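Local coordinates for protein NADH kinase POS5 (Saccharomyces cerevisiae, PDB 3AFO) that phosphorylates NADH and, with a twofold lower preference, NAD(+) at the expense of ATP in yeast mitochondria, supplying the cellular reductant NADPH, at residues Q109-V112 / N113-L117; F165-I169 / S170-K174; D310-V313 / G314-I317; I275-H278 / S279-I282. All blocks are in the same frame, centred on the assembly; numbering follows the deposited sequence.

In the fold
Contacts 1 and 2 lie in the N-terminal part of the kinase, contacts 3 and 4 in the C-terminal part. Contacts 1 and 2 each end a helix, and both are only partly buried. They touch through Leu117, which packs on Phe165 and Val168. Contact 4 is the buried one and sits at a subunit interface. Contact 3 is a partly buried turn. Contacts 3 and 4 reach the same antiparallel sheet, their nearest atoms about 4 Å apart. Chemistry follows place. Charged side chains take part in contacts 1 to 3. Contact 4 has none in its bonds and relies on serine hydroxyl and backbone bonds beside apolar side chains, though a water bridges two of its carbonyls.

Contact 1. Residues Q109-V112 / N113-L117; sequences QDIV and NRTDL
Thr115 folds back on Ile111 where helix 108-114 ends. This is the tight side of the contact. Thr115 OG1 gives a hydrogen bond to Ile111 O at 2.9 Å. It can do so because OG1 lies beside the backbone N, chi1 -61°. Arg114 N binds the same Ile111 O at 3.1 Å, from the other face of the carbonyl plane. Two donors therefore grip one carbonyl oxygen. Ile111 CG2 adds packing 3.6 Å from Thr115 OG1.

The other side is looser and wetter. Arg114 runs extended from CG to NE and lays its guanidinium edge near Asp110 O. The bond from Arg114 NH1 to Asp110 O is weak, at 3.3 Å. The stronger partner of Arg114 is Leu16 O, met by NE. Asp110 OD1 stays 4.6 Å from Arg114 NH1, beyond a salt bridge. A water fills in, donating to Asp110 OD1 and accepting from Arg114 NH1.

Ile111 and Thr115 both face the parallel sheet, touching Tyr45 of strand 43-48 and Ile76 of strand 74-76. Asp116 then holds Gln42 and Asn43 as the chain enters strand 117-122.

Contact 2. Residues F165-I169 / S170-K174; sequences FQEVI and SSRAK
The guanidinium of Arg172 meets the carboxylate of Glu167 along one edge, while Ser170 CB lies over one of its faces, offset toward the rim. Arg172 grips side-on with two nitrogens, one to each oxygen. Arg172 NE reaches Glu167 OE1 at 2.8 Å, and Arg172 NH2 reaches Glu167 OE2 at 3.2 Å. Both oxygens lie close to the guanidinium plane. The fit is not flat, because the two planes are turned 48° apart and each nitrogen comes from above the carboxylate plane. Glu167 gets there by bending at chi2 (-50°), and Arg172 by bending at chi3 (-68°).

Below the ion pair the helix 161-169 ends in a Schellman motif. Ser171 has positive phi and is its C-prime residue. Arg172 N binds Glu167 O at 2.8 Å, and Ser171 N binds Val168 O at 3.1 Å. Ser170 OG and Ser170 N both bind Gln166 O, from opposite faces of its plane. On the buried side Val168 CG2 packs on Ala173 CB at 3.8 Å. Trp37 bonds to Val168 O and Ser171 OG, tying the turn to the chain after strand 33-36.

Glu167 is thus joined to Arg172 twice, by backbone and by side chain. A water links Glu167 OE1 to Arg172 O as well. A glutamine in place of Glu167 would probably weaken the grip on Arg172, leaving its positive charge without the matching negative one and its guanidinium freer to turn. The carboxylate is likely to stay ionised beside the arginine.

Contact 3. Residues D310-V313 / G314-I317; sequences DLDV and GDEI
A type II beta turn from Asp312 to Asp315 joins strand 306-311 to strand 316-321. Asp315 N closes it on Asp312 O at 3.0 Å. Gly314 sits at positive phi, where a side chain would clash with Val313 O. The carboxylate of Asp315 then reaches back across the turn. Asp315 OD2 accepts from Asp312 N at 2.9 Å, and the N-H points almost straight at it (172°). The donor stands well above the carboxylate plane. Asp315 CG lies beside its own backbone N, chi1 -69°, which turns the group back over the chain. Asp315 OD2 also rests against Leu311 CB at 3.4 Å. Farther in, Leu311 CD1 approaches Ile317 CG2 at 4.3 Å. Both side chains pack on Leu185 and Leu204.

Asp312 OD2 and Asp315 OD2 are 4.2 Å apart, and the two carboxylate planes are turned 50°. A water bridges them, donating to Asp312 OD2 and Asp315 OD1. Lys187 forms a salt bridge with Asp315 OD2. Lys188 N binds Asp315 OD1, and Ser297 N binds Asp312 OD1. Two like charges so close would tend to raise each other's pKa. Lys187, strongly for Asp315 and weakly for Asp312, probably offsets this with the water and N-H donors.

Contact 4. Residues I275-H278 / S279-I282; sequences ILPH and SSHI
Ser279 follows His278 into a tight turn, and its backbone N lies over one face of the His278 ring, 3.3 Å from His278 CG. The ring takes this place because CG sits between the backbone N and the carbonyl carbon, chi1 81°. Ser279 OG touches Pro277 CB at 3.4 Å.

Ser280 closes the turn. Ser280 N binds Pro277 O at 3.1 Å, and Ser280 OG binds the same oxygen at 2.9 Å. Both donors come from the same face of the carbonyl plane. Ser280 OG is also close to Pro277 CD, at 3.2 Å, and lies against Leu276 CB. A water donates to His278 O and Ser280 O, joining the two carbonyls. His281 leads on, its N bound to Asp220 OD1.

Ile282 sends CD1 onto Leu276 CD1 at 3.7 Å. An alanine at His278 would remove the ring, and is likely to uncover Ser279 N and open a gap beside Pro257 and Asn321.

Leu276 and Pro277 also pack on Trp364 and Ser253 of the second subunit. The arrangement is a type I beta turn from Pro277 to Ser280, linking strand 274-277, the outermost of its sheet within this chain and continued by a strand of the second subunit, to strand 282-286 of another sheet.

Contact 1. Residues Q109-V112 / N113-L117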
ATOM      1  N   GLN A 109      14.052  37.175 -18.852  1.00 36.38           N
ATOM      2  CA  GLN A 109      14.777  36.889 -20.097  1.00 36.38           C
ATOM      3  C   GLN A 109      16.192  37.445 -20.047  1.00 35.52           C
ATOM      4  O   GLN A 109      17.137  36.778 -20.459  1.00 35.88           O
ATOM      5  CB  GLN A 109      14.043  37.460 -21.323  1.00 36.80           C
ATOM      6  CG  GLN A 109      12.523  37.522 -21.202  1.00 39.60           C
ATOM      7  CD  GLN A 109      12.030  38.775 -20.473  1.00 42.58           C
ATOM      8  OE1 GLN A 109      11.453  38.690 -19.379  1.00 43.25           O
ATOM      9  NE2 GLN A 109      12.258  39.941 -21.076  1.00 43.65           N
ATOM     10  N   ASP A 110      16.330  38.667 -19.538  1.00 35.03           N
ATOM     11  CA  ASP A 110      17.639  39.288 -19.345  1.00 34.45           C
ATOM     12  C   ASP A 110      18.495  38.504 -18.344  1.00 33.75           C
ATOM     13  O   ASP A 110      19.683  38.295 -18.572  1.00 33.23           O
ATOM     14  CB  ASP A 110      17.480  40.744 -18.875  1.00 34.86           C
ATOM     15  CG  ASP A 110      17.159  41.715 -20.015  1.00 36.41           C
ATOM     16  OD1 ASP A 110      16.541  41.316 -21.027  1.00 37.30           O
ATOM     17  OD2 ASP A 110      17.536  42.900 -19.887  1.00 38.60           O
ATOM     18  N   ILE A 111      17.887  38.072 -17.238  1.00 33.29           N
ATOM     19  CA  ILE A 111      18.612  37.325 -16.206  1.00 32.99           C
ATOM     20  C   ILE A 111      19.028  35.950 -16.726  1.00 32.95           C
ATOM     21  O   ILE A 111      20.188  35.543 -16.595  1.00 32.82           O
ATOM     22  CB  ILE A 111      17.776  37.182 -14.907  1.00 33.17           C
ATOM     23  CG1 ILE A 111      17.592  38.550 -14.240  1.00 32.62           C
ATOM     24  CG2 ILE A 111      18.419  36.166 -13.952  1.00 32.64           C
ATOM     25  CD1 ILE A 111      16.799  38.520 -12.945  1.00 32.83           C
ATOM     26  N   VAL A 112      18.071  35.262 -17.342  1.00 33.10           N
ATOM     27  CA  VAL A 112      18.253  33.916 -17.870  1.00 33.42           C
ATOM     28  C   VAL A 112      19.470  33.792 -18.810  1.00 33.59           C
ATOM     29  O   VAL A 112      20.237  32.823 -18.723  1.00 33.94           O
ATOM     30  CB  VAL A 112      16.936  33.437 -18.553  1.00 33.69           C
ATOM     31  CG1 VAL A 112      17.165  32.244 -19.442  1.00 34.06           C
ATOM     32  CG2 VAL A 112      15.877  33.126 -17.495  1.00 33.64           C
ATOM     33  N   ASN A 113      19.641  34.786 -19.677  1.00 33.94           N
ATOM     34  CA  ASN A 113      20.719  34.831 -20.678  1.00 34.35           C
ATOM     35  C   ASN A 113      22.119  35.017 -20.122  1.00 33.51           C
ATOM     36  O   ASN A 113      23.112  34.726 -20.803  1.00 33.72           O
ATOM     37  CB  ASN A 113      20.468  35.972 -21.673  1.00 34.98           C
ATOM     38  CG  ASN A 113      19.224  35.768 -22.498  1.00 37.59           C
ATOM     39  OD1 ASN A 113      18.582  36.739 -22.914  1.00 40.74           O
ATOM     40  ND2 ASN A 113      18.867  34.503 -22.747  1.00 40.16           N
ATOM     41  N   ARG A 114      22.204  35.519 -18.895  1.00 32.45           N
ATOM     42  CA  ARG A 114      23.484  35.950 -18.349  1.00 31.31           C
ATOM     43  C   ARG A 114      23.969  35.179 -17.126  1.00 29.70           C
ATOM     44  O   ARG A 114      25.109  35.327 -16.709  1.00 29.45           O
ATOM     45  CB  ARG A 114      23.461  37.459 -18.116  1.00 31.91           C
ATOM     46  CG  ARG A 114      23.552  38.208 -19.441  1.00 33.96           C
ATOM     47  CD  ARG A 114      22.978  39.587 -19.362  1.00 37.76           C
ATOM     48  NE  ARG A 114      23.080  40.259 -20.655  1.00 39.78           N
ATOM     49  CZ  ARG A 114      22.075  40.389 -21.515  1.00 40.73           C
ATOM     50  NH1 ARG A 114      20.870  39.895 -21.233  1.00 40.56           N
ATOM     51  NH2 ARG A 114      22.278  41.016 -22.664  1.00 41.52           N
ATOM     52  N   THR A 115      23.111  34.325 -16.578  1.00 28.53           N
ATOM     53  CA  THR A 115      23.458  33.535 -15.395  1.00 26.25           C
ATOM     54  C   THR A 115      24.468  32.406 -15.653  1.00 25.68           C
ATOM     55  O   THR A 115      24.220  31.523 -16.469  1.00 25.82           O
ATOM     56  CB  THR A 115      22.169  32.966 -14.743  1.00 26.32           C
ATOM     57  OG1 THR A 115      21.323  34.048 -14.326  1.00 24.94           O
ATOM     58  CG2 THR A 115      22.512  32.109 -13.543  1.00 25.79           C
ATOM     59  N   ASP A 116      25.598  32.427 -14.952  1.00 24.96           N
ATOM     60  CA  ASP A 116      26.544  31.304 -14.963  1.00 25.12           C
ATOM     61  C   ASP A 116      26.157  30.251 -13.915  1.00 24.93           C
ATOM     62  O   ASP A 116      26.412  29.054 -14.087  1.00 24.13           O
ATOM     63  CB  ASP A 116      27.980  31.761 -14.657  1.00 25.61           C
ATOM     64  CG  ASP A 116      28.483  32.878 -15.592  1.00 28.04           C
ATOM     65  OD1 ASP A 116      27.868  33.116 -16.664  1.00 28.27           O
ATOM     66  OD2 ASP A 116      29.509  33.509 -15.229  1.00 29.12           O
ATOM     67  N   LEU A 117      25.572  30.720 -12.812  1.00 24.61           N
ATOM     68  CA  LEU A 117      25.301  29.878 -11.659  1.00 24.00           C
ATOM     69  C   LEU A 117      24.064  30.375 -10.928  1.00 24.13           C
ATOM     70  O   LEU A 117      23.933  31.573 -10.658  1.00 24.10           O
ATOM     71  CB  LEU A 117      26.504  29.873 -10.706  1.00 24.04           C
ATOM     72  CG  LEU A 117      26.421  29.076  -9.397  1.00 23.13           C
ATOM     73  CD1 LEU A 117      26.662  27.604  -9.648  1.00 21.17           C
ATOM     74  CD2 LEU A 117      27.423  29.604  -8.372  1.00 21.05           C
TER
HETATM   75  O   HOH W   1      18.141  39.975 -22.590  1.00 49.24           O
HETATM   76  O   HOH W   2      22.167  31.294 -18.100  1.00 53.61           O

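Contact 2. Residues F165-I169 / S170-K174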
ATOM      1  N   PHE A 165      31.229  27.510  -1.895  1.00 28.33           N
ATOM      2  CA  PHE A 165      31.407  28.417  -3.036  1.00 28.83           C
ATOM      3  C   PHE A 165      32.847  28.403  -3.580  1.00 28.98           C
ATOM      4  O   PHE A 165      33.050  28.414  -4.803  1.00 28.94           O
ATOM      5  CB  PHE A 165      30.929  29.848  -2.742  1.00 28.44           C
ATOM      6  CG  PHE A 165      30.959  30.741  -3.954  1.00 28.50           C
ATOM      7  CD1 PHE A 165      29.931  30.697  -4.892  1.00 26.12           C
ATOM      8  CD2 PHE A 165      32.041  31.596  -4.182  1.00 27.55           C
ATOM      9  CE1 PHE A 165      29.973  31.487  -6.027  1.00 27.37           C
ATOM     10  CE2 PHE A 165      32.090  32.392  -5.317  1.00 25.96           C
ATOM     11  CZ  PHE A 165      31.055  32.349  -6.241  1.00 26.02           C
ATOM     12  N   GLN A 166      33.813  28.366  -2.660  0.50 29.32           N
ATOM     13  CA  GLN A 166      35.249  28.222  -2.957  0.50 29.72           C
ATOM     14  C   GLN A 166      35.517  27.023  -3.885  0.50 29.78           C
ATOM     15  O   GLN A 166      36.205  27.148  -4.897  0.50 29.81           O
ATOM     16  CB  GLN A 166      36.027  28.060  -1.640  0.50 29.78           C
ATOM     17  CG  GLN A 166      37.532  28.354  -1.697  0.50 30.36           C
ATOM     18  CD  GLN A 166      38.181  28.359  -0.316  0.50 30.85           C
ATOM     19  OE1 GLN A 166      38.336  27.310   0.321  0.50 30.41           O
ATOM     20  NE2 GLN A 166      38.568  29.543   0.150  0.50 31.14           N
ATOM     21  N   GLU A 167      34.949  25.873  -3.534  1.00 29.82           N
ATOM     22  CA  GLU A 167      35.111  24.628  -4.308  1.00 30.16           C
ATOM     23  C   GLU A 167      34.466  24.742  -5.681  1.00 29.98           C
ATOM     24  O   GLU A 167      35.019  24.263  -6.685  1.00 30.19           O
ATOM     25  CB  GLU A 167      34.527  23.422  -3.554  1.00 30.68           C
ATOM     26  CG  GLU A 167      35.261  23.054  -2.257  1.00 32.41           C
ATOM     27  CD  GLU A 167      36.779  22.934  -2.436  1.00 35.24           C
ATOM     28  OE1 GLU A 167      37.236  22.113  -3.262  1.00 36.36           O
ATOM     29  OE2 GLU A 167      37.520  23.669  -1.747  1.00 36.75           O
ATOM     30  N   VAL A 168      33.302  25.390  -5.719  1.00 29.58           N
ATOM     31  CA  VAL A 168      32.546  25.544  -6.946  1.00 29.31           C
ATOM     32  C   VAL A 168      33.319  26.414  -7.940  1.00 29.91           C
ATOM     33  O   VAL A 168      33.582  25.979  -9.055  1.00 29.74           O
ATOM     34  CB  VAL A 168      31.124  26.104  -6.688  1.00 29.17           C
ATOM     35  CG1 VAL A 168      30.433  26.485  -8.004  1.00 28.17           C
ATOM     36  CG2 VAL A 168      30.266  25.080  -5.896  1.00 29.42           C
ATOM     37  N   ILE A 169      33.696  27.624  -7.524  1.00 30.23           N
ATOM     38  CA  ILE A 169      34.372  28.579  -8.411  1.00 30.95           C
ATOM     39  C   ILE A 169      35.759  28.089  -8.882  1.00 30.98           C
ATOM     40  O   ILE A 169      36.192  28.402  -9.986  1.00 31.39           O
ATOM     41  CB  ILE A 169      34.412  30.022  -7.777  1.00 30.88           C
ATOM     42  CG1 ILE A 169      34.895  31.070  -8.792  1.00 31.87           C
ATOM     43  CG2 ILE A 169      35.214  30.053  -6.461  1.00 31.12           C
ATOM     44  CD1 ILE A 169      34.439  32.501  -8.457  1.00 32.71           C
ATOM     45  N   SER A 170      36.429  27.295  -8.054  1.00 31.72           N
ATOM     46  CA  SER A 170      37.747  26.757  -8.388  1.00 31.93           C
ATOM     47  C   SER A 170      37.678  25.496  -9.257  1.00 31.81           C
ATOM     48  O   SER A 170      38.683  24.805  -9.421  1.00 31.90           O
ATOM     49  CB  SER A 170      38.520  26.421  -7.118  1.00 32.09           C
ATOM     50  OG  SER A 170      38.495  27.487  -6.187  1.00 34.15           O
ATOM     51  N   SER A 171      36.499  25.199  -9.799  1.00 31.24           N
ATOM     52  CA  SER A 171      36.279  23.992 -10.622  1.00 30.80           C
ATOM     53  C   SER A 171      36.587  22.671  -9.900  1.00 30.15           C
ATOM     54  O   SER A 171      37.022  21.704 -10.532  1.00 30.27           O
ATOM     55  CB  SER A 171      37.050  24.076 -11.957  1.00 30.67           C
ATOM     56  OG  SER A 171      36.592  25.158 -12.750  1.00 30.61           O
ATOM     57  N   ARG A 172      36.349  22.617  -8.592  1.00 29.56           N
ATOM     58  CA  ARG A 172      36.549  21.366  -7.832  1.00 29.61           C
ATOM     59  C   ARG A 172      35.249  20.687  -7.339  1.00 29.05           C
ATOM     60  O   ARG A 172      35.298  19.675  -6.635  1.00 28.72           O
ATOM     61  CB  ARG A 172      37.490  21.586  -6.645  1.00 29.72           C
ATOM     62  CG  ARG A 172      38.896  22.079  -7.036  1.00 30.86           C
ATOM     63  CD  ARG A 172      39.830  22.022  -5.842  1.00 33.31           C
ATOM     64  NE  ARG A 172      39.456  22.989  -4.809  1.00 34.84           N
ATOM     65  CZ  ARG A 172      39.954  24.222  -4.728  1.00 36.68           C
ATOM     66  NH1 ARG A 172      40.850  24.640  -5.617  1.00 35.98           N
ATOM     67  NH2 ARG A 172      39.555  25.041  -3.761  1.00 36.16           N
ATOM     68  N   ALA A 173      34.103  21.251  -7.694  1.00 28.36           N
ATOM     69  CA  ALA A 173      32.823  20.694  -7.263  1.00 28.19           C
ATOM     70  C   ALA A 173      32.323  19.639  -8.241  1.00 28.17           C
ATOM     71  O   ALA A 173      32.742  19.599  -9.410  1.00 27.48           O
ATOM     72  CB  ALA A 173      31.787  21.796  -7.110  1.00 28.20           C
ATOM     73  N   LYS A 174      31.414  18.797  -7.753  1.00 27.91           N
ATOM     74  CA  LYS A 174      30.743  17.801  -8.586  1.00 28.05           C
ATOM     75  C   LYS A 174      29.232  17.974  -8.499  1.00 27.58           C
ATOM     76  O   LYS A 174      28.714  18.454  -7.484  1.00 27.25           O
ATOM     77  CB  LYS A 174      31.151  16.392  -8.168  1.00 28.20           C
ATOM     78  CG  LYS A 174      32.544  16.008  -8.644  1.00 30.60           C
ATOM     79  CD  LYS A 174      32.913  14.618  -8.188  1.00 33.84           C
ATOM     80  CE  LYS A 174      34.339  14.282  -8.552  1.00 35.50           C
ATOM     81  NZ  LYS A 174      34.654  12.919  -8.045  1.00 38.15           N
TER
HETATM   82  O   HOH W   3      35.802  19.813  -4.058  1.00 37.61           O
HETATM   83  O   HOH W   4      33.227  23.388  -9.571  1.00 23.50           O

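Contact 3. Residues D310-V313 / G314-I317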
ATOM      1  N   ASP A 310      -7.033  25.988 -14.510  1.00 35.42           N
ATOM      2  CA  ASP A 310      -8.107  25.037 -14.421  1.00 35.19           C
ATOM      3  C   ASP A 310      -8.354  24.550 -15.831  1.00 34.47           C
ATOM      4  O   ASP A 310      -8.261  25.324 -16.791  1.00 34.77           O
ATOM      5  CB  ASP A 310      -9.322  25.684 -13.784  1.00 35.73           C
ATOM      6  CG  ASP A 310      -9.026  26.148 -12.378  1.00 37.73           C
ATOM      7  OD1 ASP A 310      -7.915  25.832 -11.897  1.00 39.52           O
ATOM      8  OD2 ASP A 310      -9.874  26.816 -11.757  1.00 39.77           O
ATOM      9  N   LEU A 311      -8.589  23.248 -15.952  1.00 33.09           N
ATOM     10  CA  LEU A 311      -8.811  22.618 -17.241  1.00 31.58           C
ATOM     11  C   LEU A 311     -10.253  22.169 -17.357  1.00 30.99           C
ATOM     12  O   LEU A 311     -10.931  21.927 -16.349  1.00 30.90           O
ATOM     13  CB  LEU A 311      -7.866  21.427 -17.456  1.00 31.31           C
ATOM     14  CG  LEU A 311      -6.348  21.635 -17.425  1.00 30.83           C
ATOM     15  CD1 LEU A 311      -5.633  20.362 -17.908  1.00 29.56           C
ATOM     16  CD2 LEU A 311      -5.909  22.852 -18.238  1.00 29.01           C
ATOM     17  N   ASP A 312     -10.706  22.068 -18.602  1.00 30.24           N
ATOM     18  CA  ASP A 312     -12.065  21.672 -18.939  1.00 29.93           C
ATOM     19  C   ASP A 312     -12.064  20.294 -19.593  1.00 29.26           C
ATOM     20  O   ASP A 312     -11.046  19.846 -20.122  1.00 29.15           O
ATOM     21  CB  ASP A 312     -12.692  22.700 -19.901  1.00 29.95           C
ATOM     22  CG  ASP A 312     -12.462  24.142 -19.450  1.00 31.58           C
ATOM     23  OD1 ASP A 312     -12.652  24.433 -18.249  1.00 33.20           O
ATOM     24  OD2 ASP A 312     -12.079  24.982 -20.288  1.00 33.97           O
ATOM     25  N   VAL A 313     -13.214  19.632 -19.550  1.00 28.90           N
ATOM     26  CA  VAL A 313     -13.434  18.400 -20.299  1.00 28.76           C
ATOM     27  C   VAL A 313     -13.037  18.625 -21.758  1.00 28.43           C
ATOM     28  O   VAL A 313     -13.478  19.596 -22.384  1.00 28.00           O
ATOM     29  CB  VAL A 313     -14.919  17.959 -20.195  1.00 29.21           C
ATOM     30  CG1 VAL A 313     -15.249  16.860 -21.201  1.00 29.50           C
ATOM     31  CG2 VAL A 313     -15.241  17.508 -18.777  1.00 29.12           C
ATOM     32  N   GLY A 314     -12.184  17.742 -22.277  1.00 27.61           N
ATOM     33  CA  GLY A 314     -11.690  17.836 -23.642  1.00 26.74           C
ATOM     34  C   GLY A 314     -10.270  18.354 -23.782  1.00 26.38           C
ATOM     35  O   GLY A 314      -9.630  18.114 -24.807  1.00 26.85           O
ATOM     36  N   ASP A 315      -9.777  19.077 -22.773  1.00 25.23           N
ATOM     37  CA  ASP A 315      -8.379  19.500 -22.735  1.00 24.22           C
ATOM     38  C   ASP A 315      -7.494  18.245 -22.650  1.00 23.96           C
ATOM     39  O   ASP A 315      -7.937  17.205 -22.158  1.00 23.70           O
ATOM     40  CB  ASP A 315      -8.106  20.400 -21.516  1.00 23.83           C
ATOM     41  CG  ASP A 315      -8.792  21.781 -21.601  1.00 24.52           C
ATOM     42  OD1 ASP A 315      -9.406  22.118 -22.636  1.00 23.79           O
ATOM     43  OD2 ASP A 315      -8.727  22.530 -20.604  1.00 25.02           O
ATOM     44  N   GLU A 316      -6.264  18.336 -23.147  1.00 23.72           N
ATOM     45  CA  GLU A 316      -5.282  17.255 -22.989  1.00 24.00           C
ATOM     46  C   GLU A 316      -3.947  17.819 -22.586  1.00 23.13           C
ATOM     47  O   GLU A 316      -3.582  18.935 -23.003  1.00 23.21           O
ATOM     48  CB  GLU A 316      -5.035  16.503 -24.295  1.00 24.50           C
ATOM     49  CG  GLU A 316      -6.230  15.951 -25.016  1.00 27.69           C
ATOM     50  CD  GLU A 316      -5.843  15.483 -26.406  1.00 30.93           C
ATOM     51  OE1 GLU A 316      -4.916  16.078 -26.993  1.00 33.18           O
ATOM     52  OE2 GLU A 316      -6.452  14.528 -26.920  1.00 34.81           O
ATOM     53  N   ILE A 317      -3.201  17.041 -21.804  1.00 22.05           N
ATOM     54  CA  ILE A 317      -1.778  17.292 -21.630  1.00 21.68           C
ATOM     55  C   ILE A 317      -0.960  16.175 -22.267  1.00 21.84           C
ATOM     56  O   ILE A 317      -1.362  15.015 -22.235  1.00 21.10           O
ATOM     57  CB  ILE A 317      -1.360  17.511 -20.135  1.00 21.75           C
ATOM     58  CG1 ILE A 317      -1.764  16.319 -19.244  1.00 21.24           C
ATOM     59  CG2 ILE A 317      -1.963  18.821 -19.594  1.00 21.18           C
ATOM     60  CD1 ILE A 317      -1.124  16.355 -17.831  1.00 19.67           C
TER
HETATM   61  O   HOH W   5     -10.781  24.372 -22.447  1.00 29.53           O

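Contact 4. Residues I275-H278 / S279-I282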
ATOM      1  N   ILE A 275       6.071   2.545 -13.332  1.00 16.33           N
ATOM      2  CA  ILE A 275       7.363   3.144 -13.659  1.00 16.85           C
ATOM      3  C   ILE A 275       7.575   2.938 -15.157  1.00 17.19           C
ATOM      4  O   ILE A 275       7.633   1.799 -15.644  1.00 16.50           O
ATOM      5  CB  ILE A 275       8.540   2.508 -12.865  1.00 17.18           C
ATOM      6  CG1 ILE A 275       8.263   2.449 -11.331  1.00 17.65           C
ATOM      7  CG2 ILE A 275       9.866   3.214 -13.192  1.00 16.24           C
ATOM      8  CD1 ILE A 275       8.248   3.792 -10.615  1.00 19.08           C
ATOM      9  N   LEU A 276       7.651   4.045 -15.885  1.00 17.79           N
ATOM     10  CA  LEU A 276       7.682   4.017 -17.350  1.00 18.32           C
ATOM     11  C   LEU A 276       9.064   4.413 -17.856  1.00 18.98           C
ATOM     12  O   LEU A 276       9.792   5.098 -17.141  1.00 18.65           O
ATOM     13  CB  LEU A 276       6.613   4.971 -17.907  1.00 18.57           C
ATOM     14  CG  LEU A 276       5.192   4.860 -17.350  1.00 19.66           C
ATOM     15  CD1 LEU A 276       4.303   5.983 -17.926  1.00 19.97           C
ATOM     16  CD2 LEU A 276       4.581   3.487 -17.641  1.00 21.08           C
ATOM     17  N   PRO A 277       9.436   3.971 -19.082  1.00 19.74           N
ATOM     18  CA  PRO A 277      10.683   4.359 -19.726  1.00 20.33           C
ATOM     19  C   PRO A 277      10.779   5.866 -19.896  1.00 20.65           C
ATOM     20  O   PRO A 277       9.754   6.529 -20.112  1.00 20.29           O
ATOM     21  CB  PRO A 277      10.558   3.731 -21.119  1.00 21.43           C
ATOM     22  CG  PRO A 277       9.611   2.659 -20.967  1.00 20.76           C
ATOM     23  CD  PRO A 277       8.625   3.122 -19.971  1.00 19.92           C
ATOM     24  N   HIS A 278      11.994   6.404 -19.837  1.00 20.30           N
ATOM     25  CA  HIS A 278      12.196   7.838 -20.047  1.00 21.32           C
ATOM     26  C   HIS A 278      11.771   8.260 -21.459  1.00 20.82           C
ATOM     27  O   HIS A 278      11.431   9.415 -21.686  1.00 20.54           O
ATOM     28  CB  HIS A 278      13.655   8.238 -19.768  1.00 21.78           C
ATOM     29  CG  HIS A 278      14.582   7.947 -20.899  1.00 24.81           C
ATOM     30  ND1 HIS A 278      14.977   8.915 -21.804  1.00 28.83           N
ATOM     31  CD2 HIS A 278      15.162   6.792 -21.304  1.00 27.16           C
ATOM     32  CE1 HIS A 278      15.776   8.367 -22.705  1.00 28.40           C
ATOM     33  NE2 HIS A 278      15.906   7.081 -22.423  1.00 28.91           N
ATOM     34  N   SER A 279      11.760   7.294 -22.378  1.00 20.71           N
ATOM     35  CA  SER A 279      11.393   7.496 -23.782  1.00 21.54           C
ATOM     36  C   SER A 279       9.885   7.595 -24.045  1.00 21.65           C
ATOM     37  O   SER A 279       9.466   7.876 -25.177  1.00 22.04           O
ATOM     38  CB  SER A 279      11.985   6.355 -24.619  1.00 21.71           C
ATOM     39  OG  SER A 279      11.560   5.078 -24.112  1.00 22.58           O
ATOM     40  N   SER A 280       9.075   7.365 -23.010  1.00 21.53           N
ATOM     41  CA  SER A 280       7.606   7.296 -23.129  1.00 21.61           C
ATOM     42  C   SER A 280       6.942   8.582 -23.609  1.00 21.53           C
ATOM     43  O   SER A 280       7.423   9.665 -23.332  1.00 21.56           O
ATOM     44  CB  SER A 280       6.984   6.931 -21.782  1.00 21.57           C
ATOM     45  OG  SER A 280       7.339   5.622 -21.410  1.00 21.36           O
ATOM     46  N   HIS A 281       5.821   8.425 -24.307  1.00 21.46           N
ATOM     47  CA  HIS A 281       4.984   9.520 -24.763  1.00 21.95           C
ATOM     48  C   HIS A 281       3.665   9.350 -24.016  1.00 21.53           C
ATOM     49  O   HIS A 281       2.986   8.325 -24.155  1.00 21.78           O
ATOM     50  CB  HIS A 281       4.782   9.399 -26.281  1.00 22.82           C
ATOM     51  CG  HIS A 281       3.860  10.423 -26.865  1.00 24.82           C
ATOM     52  ND1 HIS A 281       2.492  10.246 -26.923  1.00 26.96           N
ATOM     53  CD2 HIS A 281       4.108  11.631 -27.429  1.00 27.61           C
ATOM     54  CE1 HIS A 281       1.937  11.304 -27.493  1.00 27.73           C
ATOM     55  NE2 HIS A 281       2.896  12.159 -27.811  1.00 26.35           N
ATOM     56  N   ILE A 282       3.321  10.326 -23.193  1.00 20.80           N
ATOM     57  CA  ILE A 282       2.150  10.217 -22.337  1.00 20.38           C
ATOM     58  C   ILE A 282       1.159  11.290 -22.723  1.00 20.44           C
ATOM     59  O   ILE A 282       1.523  12.466 -22.833  1.00 20.42           O
ATOM     60  CB  ILE A 282       2.511  10.366 -20.834  1.00 20.20           C
ATOM     61  CG1 ILE A 282       3.569   9.318 -20.436  1.00 20.66           C
ATOM     62  CG2 ILE A 282       1.239  10.235 -19.957  1.00 19.58           C
ATOM     63  CD1 ILE A 282       4.215   9.521 -19.060  1.00 19.18           C
TER
HETATM   64  O   HOH W   6       9.624  11.025 -23.192  1.00 21.94           O